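Local coordinates for lipoprotein (Streptococcus pneumoniae, PDB 3CX3), which binds zinc and probably delivers it to an ABC transporter for uptake into the pneumococcal cell, at residues A[216-219]-A[220-224]; A[70-73]-A[74-78]; A[39-42]-A[43-47]. All coordinates share one frame; numbering follows the deposited sequence.

Contact 1 of 3, residues A[216-219]-A[220-224]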
loop_
_atom_site.group_PDB
_atom_site.type_symbol
_atom_site.label_atom_id
_atom_site.label_comp_id
_atom_site.label_asym_id
_atom_site.label_seq_id
_atom_site.Cartn_x
_atom_site.Cartn_y
_atom_site.Cartn_z
ATOM N N THR A 216 17.106 19.461 -8.529
ATOM C CA THR A 216 17.093 20.521 -9.526
ATOM C C THR A 216 16.213 20.132 -10.722
ATOM O O THR A 216 15.413 20.937 -11.191
ATOM C CB THR A 216 18.557 20.960 -9.904
ATOM O OG1 THR A 216 18.839 22.226 -9.304
ATOM C CG2 THR A 216 18.774 21.076 -11.414
ATOM N N GLU A 217 16.355 18.890 -11.185
ATOM C CA GLU A 217 15.507 18.338 -12.238
ATOM C C GLU A 217 14.037 18.348 -11.842
ATOM O O GLU A 217 13.200 18.886 -12.575
ATOM C CB GLU A 217 15.891 16.902 -12.529
ATOM C CG GLU A 217 17.297 16.693 -13.026
ATOM C CD GLU A 217 17.671 15.222 -13.021
ATOM O OE1 GLU A 217 17.155 14.474 -12.152
ATOM O OE2 GLU A 217 18.476 14.818 -13.889
ATOM N N ILE A 218 13.712 17.752 -10.691
ATOM C CA ILE A 218 12.318 17.705 -10.264
ATOM C C ILE A 218 11.817 19.142 -10.147
ATOM O O ILE A 218 10.675 19.413 -10.493
ATOM C CB ILE A 218 12.008 16.816 -8.971
ATOM C CG1 ILE A 218 11.663 17.664 -7.742
ATOM C CG2 ILE A 218 13.066 15.716 -8.692
ATOM C CD1 ILE A 218 10.161 17.941 -7.613
ATOM N N GLN A 219 12.682 20.050 -9.698
ATOM C CA GLN A 219 12.343 21.475 -9.592
ATOM C C GLN A 219 11.770 22.044 -10.879
ATOM O O GLN A 219 10.844 22.849 -10.841
ATOM C CB GLN A 219 13.569 22.300 -9.215
ATOM C CG GLN A 219 13.668 22.676 -7.753
ATOM C CD GLN A 219 14.824 23.632 -7.490
ATOM O OE1 GLN A 219 15.824 23.253 -6.872
ATOM N NE2 GLN A 219 14.700 24.878 -7.974
ATOM N N GLU A 220 12.330 21.623 -12.013
ATOM C CA GLU A 220 11.989 22.174 -13.324
ATOM C C GLU A 220 10.893 21.385 -13.985
ATOM O O GLU A 220 10.191 21.893 -14.859
ATOM C CB GLU A 220 13.230 22.238 -14.214
ATOM C CG GLU A 220 13.952 23.580 -14.071
ATOM C CD GLU A 220 15.442 23.442 -13.826
ATOM O OE1 GLU A 220 16.090 22.650 -14.554
ATOM O OE2 GLU A 220 15.956 24.139 -12.910
ATOM N N PHE A 221 10.767 20.134 -13.550
ATOM C CA PHE A 221 9.656 19.268 -13.881
ATOM C C PHE A 221 8.336 19.878 -13.420
ATOM O O PHE A 221 7.323 19.807 -14.117
ATOM C CB PHE A 221 9.866 17.915 -13.199
ATOM C CG PHE A 221 8.827 16.907 -13.540
ATOM C CD1 PHE A 221 9.059 15.978 -14.550
ATOM C CD2 PHE A 221 7.611 16.894 -12.871
ATOM C CE1 PHE A 221 8.099 15.029 -14.887
ATOM C CE2 PHE A 221 6.643 15.969 -13.194
ATOM C CZ PHE A 221 6.886 15.025 -14.213
ATOM N N VAL A 222 8.363 20.456 -12.225
ATOM C CA VAL A 222 7.234 21.162 -11.639
ATOM C C VAL A 222 6.846 22.326 -12.550
ATOM O O VAL A 222 5.660 22.648 -12.705
ATOM C CB VAL A 222 7.617 21.687 -10.230
ATOM C CG1 VAL A 222 6.443 22.394 -9.548
ATOM C CG2 VAL A 222 8.112 20.545 -9.360
ATOM N N LYS A 223 7.866 22.937 -13.154
ATOM C CA LYS A 223 7.686 24.072 -14.040
ATOM C C LYS A 223 7.254 23.625 -15.446
ATOM O O LYS A 223 6.209 24.041 -15.925
ATOM C CB LYS A 223 8.968 24.929 -14.067
ATOM C CG LYS A 223 8.819 26.310 -14.728
ATOM C CD LYS A 223 8.193 27.337 -13.781
ATOM C CE LYS A 223 7.857 28.635 -14.510
ATOM N NZ LYS A 223 6.696 28.467 -15.439
ATOM N N THR A 224 8.062 22.784 -16.089
ATOM C CA THR A 224 7.757 22.217 -17.413
ATOM C C THR A 224 6.329 21.705 -17.534
ATOM O O THR A 224 5.584 22.123 -18.420
ATOM C CB THR A 224 8.652 21.008 -17.714
ATOM O OG1 THR A 224 10.001 21.311 -17.352
ATOM C CG2 THR A 224 8.575 20.621 -19.187
#
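Ile218 and Val222, one turn apart near the end of helix 213-224, run along the same flank of the helix. Ile218 reaches forward with its long branch to the shorter Val222, CD1 of Ile218 meeting CG2 of Val222 at 3.7 Å. The valine is set with CG1 anti to the backbone N (chi1 -178°), which leaves CG2 beside that N and turned back onto the preceding turn, where it also reaches Ile218 O. Both residues are apolar, as suits a flank that faces the protein. Phe221 likewise has CG anti to its N, and its ring swings off the helix while CB stays close to Ile218 O. Val222 N bonds to Ile218 O at 3.1 Å. Glu217 O accepts from both Phe221 N and Glu220 N, each 2.9 Å away. On the exposed flank, Glu220 bends at chi2, and OG1 of Thr224 donates to Glu220 O. Ile218 and Phe221 both rest on Leu199 of strand 198-200, an edge strand of its sheet; Phe221 also meets the Tyr225 ring, Val222 touches Val227, and Gln219 reaches the loop at Ser247 and Thr248.

Contact 2 of 3, residues A[70-73]-A[74-78]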
loop_
_atom_site.group_PDB
_atom_site.type_symbol
_atom_site.label_atom_id
_atom_site.label_comp_id
_atom_site.label_asym_id
_atom_site.label_seq_id
_atom_site.Cartn_x
_atom_site.Cartn_y
_atom_site.Cartn_z
ATOM N N GLU A 70 8.464 -6.417 2.460
ATOM C CA GLU A 70 8.876 -7.036 3.695
ATOM C C GLU A 70 9.913 -8.127 3.374
ATOM O O GLU A 70 9.565 -9.300 3.180
ATOM C CB GLU A 70 7.665 -7.583 4.437
ATOM C CG GLU A 70 6.508 -6.577 4.567
ATOM C CD GLU A 70 5.391 -6.832 3.569
ATOM O OE1 GLU A 70 5.710 -7.080 2.357
ATOM O OE2 GLU A 70 4.200 -6.810 4.007
ATOM N N SER A 71 11.177 -7.690 3.289
ATOM C CA SER A 71 12.352 -8.538 2.991
ATOM C C SER A 71 12.682 -9.586 4.057
ATOM O O SER A 71 13.130 -10.680 3.708
ATOM C CB SER A 71 13.593 -7.676 2.768
ATOM O OG SER A 71 13.554 -7.042 1.509
ATOM N N TRP A 72 12.533 -9.248 5.343
ATOM C CA TRP A 72 12.469 -10.288 6.371
ATOM C C TRP A 72 11.115 -10.914 6.080
ATOM O O TRP A 72 10.181 -10.192 5.757
ATOM C CB TRP A 72 12.430 -9.686 7.777
ATOM C CG TRP A 72 11.017 -9.317 8.150
ATOM C CD1 TRP A 72 10.067 -10.124 8.745
ATOM C CD2 TRP A 72 10.372 -8.082 7.868
ATOM N NE1 TRP A 72 8.878 -9.442 8.873
ATOM C CE2 TRP A 72 9.038 -8.190 8.339
ATOM C CE3 TRP A 72 10.796 -6.888 7.283
ATOM C CZ2 TRP A 72 8.138 -7.150 8.243
ATOM C CZ3 TRP A 72 9.905 -5.861 7.179
ATOM C CH2 TRP A 72 8.585 -5.993 7.661
ATOM N N ALA A 73 10.967 -12.225 6.182
ATOM C CA ALA A 73 9.645 -12.844 5.957
ATOM C C ALA A 73 9.906 -14.107 5.220
ATOM O O ALA A 73 9.425 -15.176 5.598
ATOM C CB ALA A 73 8.712 -11.942 5.137
ATOM N N GLY A 74 10.632 -13.954 4.117
ATOM C CA GLY A 74 11.471 -15.008 3.623
ATOM C C GLY A 74 12.533 -14.971 4.696
ATOM O O GLY A 74 12.933 -13.890 5.149
ATOM N N SER A 75 12.952 -16.140 5.149
ATOM C CA SER A 75 13.934 -16.220 6.215
ATOM C C SER A 75 13.336 -16.317 7.620
ATOM O O SER A 75 14.055 -16.633 8.572
ATOM C CB SER A 75 14.963 -15.095 6.098
ATOM O OG SER A 75 15.883 -15.416 5.060
ATOM N N LEU A 76 12.040 -16.036 7.744
ATOM C CA LEU A 76 11.274 -16.501 8.891
ATOM C C LEU A 76 11.271 -18.015 8.782
ATOM O O LEU A 76 10.952 -18.558 7.723
ATOM C CB LEU A 76 9.840 -15.970 8.848
ATOM C CG LEU A 76 9.353 -14.866 9.791
ATOM C CD1 LEU A 76 10.342 -13.719 9.946
ATOM C CD2 LEU A 76 8.015 -14.353 9.293
ATOM N N ASP A 77 11.652 -18.701 9.855
ATOM C CA ASP A 77 11.790 -20.158 9.805
ATOM C C ASP A 77 10.995 -20.842 10.910
ATOM O O ASP A 77 11.550 -21.196 11.947
ATOM C CB ASP A 77 13.267 -20.571 9.824
ATOM C CG ASP A 77 13.513 -21.926 9.163
ATOM O OD1 ASP A 77 12.545 -22.575 8.685
ATOM O OD2 ASP A 77 14.693 -22.349 9.123
ATOM N N PRO A 78 9.682 -21.034 10.678
ATOM C CA PRO A 78 8.794 -21.592 11.692
ATOM C C PRO A 78 9.169 -23.028 12.028
ATOM O O PRO A 78 9.084 -23.438 13.186
ATOM C CB PRO A 78 7.413 -21.533 11.023
ATOM C CG PRO A 78 7.557 -20.553 9.910
ATOM C CD PRO A 78 8.949 -20.733 9.433
#
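Ala73 and Leu76 are the ends of a tight reversal whose middle is Gly74 and Ser75. Gly74 is extended and Ser75 has a positive phi of 93°, which together make a type II beta turn. It is closed by a weak hydrogen bond from Leu76 N to Ala73 O at 3.5 Å. A positive phi is easiest for glycine, so the small Ser75, at the exposed crest, is a tolerable tenant of the third position rather than an ideal one. Ala73 is more unusual still, with a phi of 141° that is strained for any residue with a side chain; its single methyl suits such a place better than a larger group.

Leu76 turns its CB toward the preceding residues, and CB lies 3.4 Å from Ala73 O. In one of its two modelled conformers, CD1 approaches Trp72 CD1 at 3.8 Å, in the plane of the indole and at its edge, while CD2 lies near Ala73 CA; the exact placing of these methyls is therefore doubtful. Trp72 has chi1 84°, with CG between the backbone N and the carbonyl carbon, and this brings the indole alongside the leucine. CB of Glu70 lies over one indole face, toward the rim.

Glu70 is buried, but its carboxylate is paid for: OE2 bonds to Ser16 OG and His65 N, and OE1 to Ser66 N. Leu76 leans on Ile53, Ile56 and Tyr57 of helix 50-58 and on Phe62 of strand 61-64. The weak bond gives the turn little polar hold, so these apolar surroundings probably bear more of it, whereas the buried acid ties the start of the loop to two backbone N-H groups and a serine hydroxyl.

Contact 3 of 3, residues A[39-42]-A[43-47]. With ZN (zinc ion), chain E.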
loop_
_atom_site.group_PDB
_atom_site.type_symbol
_atom_site.label_atom_id
_atom_site.label_comp_id
_atom_site.label_asym_id
_atom_site.label_seq_id
_atom_site.Cartn_x
_atom_site.Cartn_y
_atom_site.Cartn_z
ATOM N N SER A 39 4.400 -2.261 15.520
ATOM C CA SER A 39 5.499 -1.746 16.319
ATOM C C SER A 39 5.519 -0.248 15.980
ATOM O O SER A 39 5.683 0.600 16.875
ATOM C CB SER A 39 6.820 -2.451 15.962
ATOM O OG SER A 39 7.804 -2.302 16.977
ATOM N N SER A 40 5.294 0.040 14.689
ATOM C CA SER A 40 5.262 1.394 14.096
ATOM C C SER A 40 6.653 1.904 13.719
ATOM O O SER A 40 7.629 1.650 14.434
ATOM C CB SER A 40 4.518 2.407 14.984
ATOM O OG SER A 40 4.140 3.558 14.250
ATOM N N SER A 41 6.722 2.603 12.580
ATOM C CA SER A 41 7.962 3.202 12.041
ATOM C C SER A 41 7.831 3.551 10.543
ATOM O O SER A 41 7.897 4.741 10.175
ATOM C CB SER A 41 9.211 2.334 12.311
ATOM O OG SER A 41 10.322 2.748 11.525
ATOM N N GLY A 42 7.649 2.535 9.691
ATOM C CA GLY A 42 7.581 2.754 8.234
ATOM C C GLY A 42 8.021 1.560 7.408
ATOM O O GLY A 42 9.208 1.217 7.389
ATOM N N ILE A 43 7.060 0.963 6.699
ATOM C CA ILE A 43 7.177 -0.386 6.113
ATOM C C ILE A 43 8.445 -0.657 5.294
ATOM O O ILE A 43 8.917 -1.798 5.253
ATOM C CB ILE A 43 5.894 -0.777 5.263
ATOM C CG1 ILE A 43 5.941 -2.238 4.811
ATOM C CG2 ILE A 43 5.716 0.142 4.037
ATOM C CD1 ILE A 43 5.803 -3.259 5.913
ATOM N N HIS A 44 8.942 0.389 4.619
ATOM C CA HIS A 44 10.125 0.331 3.761
ATOM C C HIS A 44 11.445 0.110 4.541
ATOM O O HIS A 44 12.299 -0.678 4.129
ATOM C CB HIS A 44 10.204 1.601 2.900
ATOM C CG HIS A 44 9.143 1.693 1.836
ATOM N ND1 HIS A 44 9.285 1.135 0.583
ATOM C CD2 HIS A 44 7.936 2.305 1.830
ATOM C CE1 HIS A 44 8.206 1.378 -0.139
ATOM N NE2 HIS A 44 7.369 2.083 0.597
ATOM N N SER A 45 11.600 0.798 5.670
ATOM C CA SER A 45 12.833 0.713 6.472
ATOM C C SER A 45 12.691 -0.161 7.735
ATOM O O SER A 45 13.653 -0.332 8.482
ATOM C CB SER A 45 13.285 2.117 6.868
ATOM O OG SER A 45 12.327 2.696 7.743
ATOM N N PHE A 46 11.492 -0.701 7.961
ATOM C CA PHE A 46 11.156 -1.373 9.211
ATOM C C PHE A 46 11.800 -2.750 9.316
ATOM O O PHE A 46 11.799 -3.520 8.357
ATOM C CB PHE A 46 9.633 -1.505 9.331
ATOM C CG PHE A 46 9.180 -2.292 10.533
ATOM C CD1 PHE A 46 9.026 -1.668 11.782
ATOM C CD2 PHE A 46 8.904 -3.656 10.428
ATOM C CE1 PHE A 46 8.605 -2.408 12.902
ATOM C CE2 PHE A 46 8.485 -4.393 11.545
ATOM C CZ PHE A 46 8.341 -3.765 12.782
ATOM N N GLU A 47 12.340 -3.072 10.483
ATOM C CA GLU A 47 12.883 -4.413 10.703
ATOM C C GLU A 47 12.348 -4.892 12.037
ATOM O O GLU A 47 12.535 -4.213 13.047
ATOM C CB GLU A 47 14.417 -4.428 10.704
ATOM C CG GLU A 47 15.088 -3.806 9.477
ATOM C CD GLU A 47 15.144 -4.739 8.264
ATOM O OE1 GLU A 47 14.659 -5.883 8.342
ATOM O OE2 GLU A 47 15.685 -4.320 7.214
HETATM ZN ZN ZN E . 6.032 3.284 -0.270
#
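Gly42 O is the acceptor on which this loop turns. It receives Ser45 N at 3.0 Å, and Ser45 OG adds a weak bond at 3.5 Å. The hydroxyl gets there because OG sits between the backbone N and the carbonyl carbon of its own residue (chi1 66°), folded back over the turn. Ile43 and His44, both at helical backbone angles, fill the two middle places of this short turn. Gly42 itself has a phi of 153°, and at its backbone angles a side chain would press on the carbonyl of Ser41, so a residue without one belongs here.

Phe46 follows directly after the turn and sends its ring back along the serines. Its CB lies 3.4 Å from Gly42 O, and CG stands anti to the backbone N, which sets the ring on that course. Ser39 CB meets CE1 of Phe46 at 3.5 Å and Ser41 CB meets CD1 at 4.0 Å, both at the ring's edge near its plane. Small serines let the backbone follow that edge closely. Ser39 and Phe46 also touch Asp52 of helix 50-58.

His44, at the bend, gives NE2 to the zinc ion at 2.0 Å, so the lone pair of that nitrogen is spent on the metal. CE1 and CD2 of His44 are almost equally far from the metal, so zinc lies nearly on the line through the ring to NE2. His120, His184 and Glu259 complete the site. The His44 ring meets that of His184 nearly perpendicularly, and the His44 side chain also touches Ser205 and Pro206. Three imidazole nitrogens and a carboxylate make a ligand set well matched to zinc. The ion would be expected to polarise the His44 ring, and the bonded turn around His44 probably steadies the position from which the ring reaches the metal.

Contacts 2 and 3 form one continuous patch, their centres about 15 Å apart. CZ3 of Trp72 packs on Phe46 O at 3.2 Å, and CG of Glu70 meets CD1 of Ile43 at 3.6 Å, so the loop 70-78 backs the loop that offers His44 to zinc; the Trp72 side chain is itself about 12 Å from the metal. Contact 1 stands apart, its centre about 30 Å from that of contact 3 and 40 Å from that of contact 2, with nearest atoms about 17 and 25 Å away. It belongs with the second parallel sheet, whereas 39-47 and 70-78 border the first; zinc lies between these two halves, as in related metal-binding proteins.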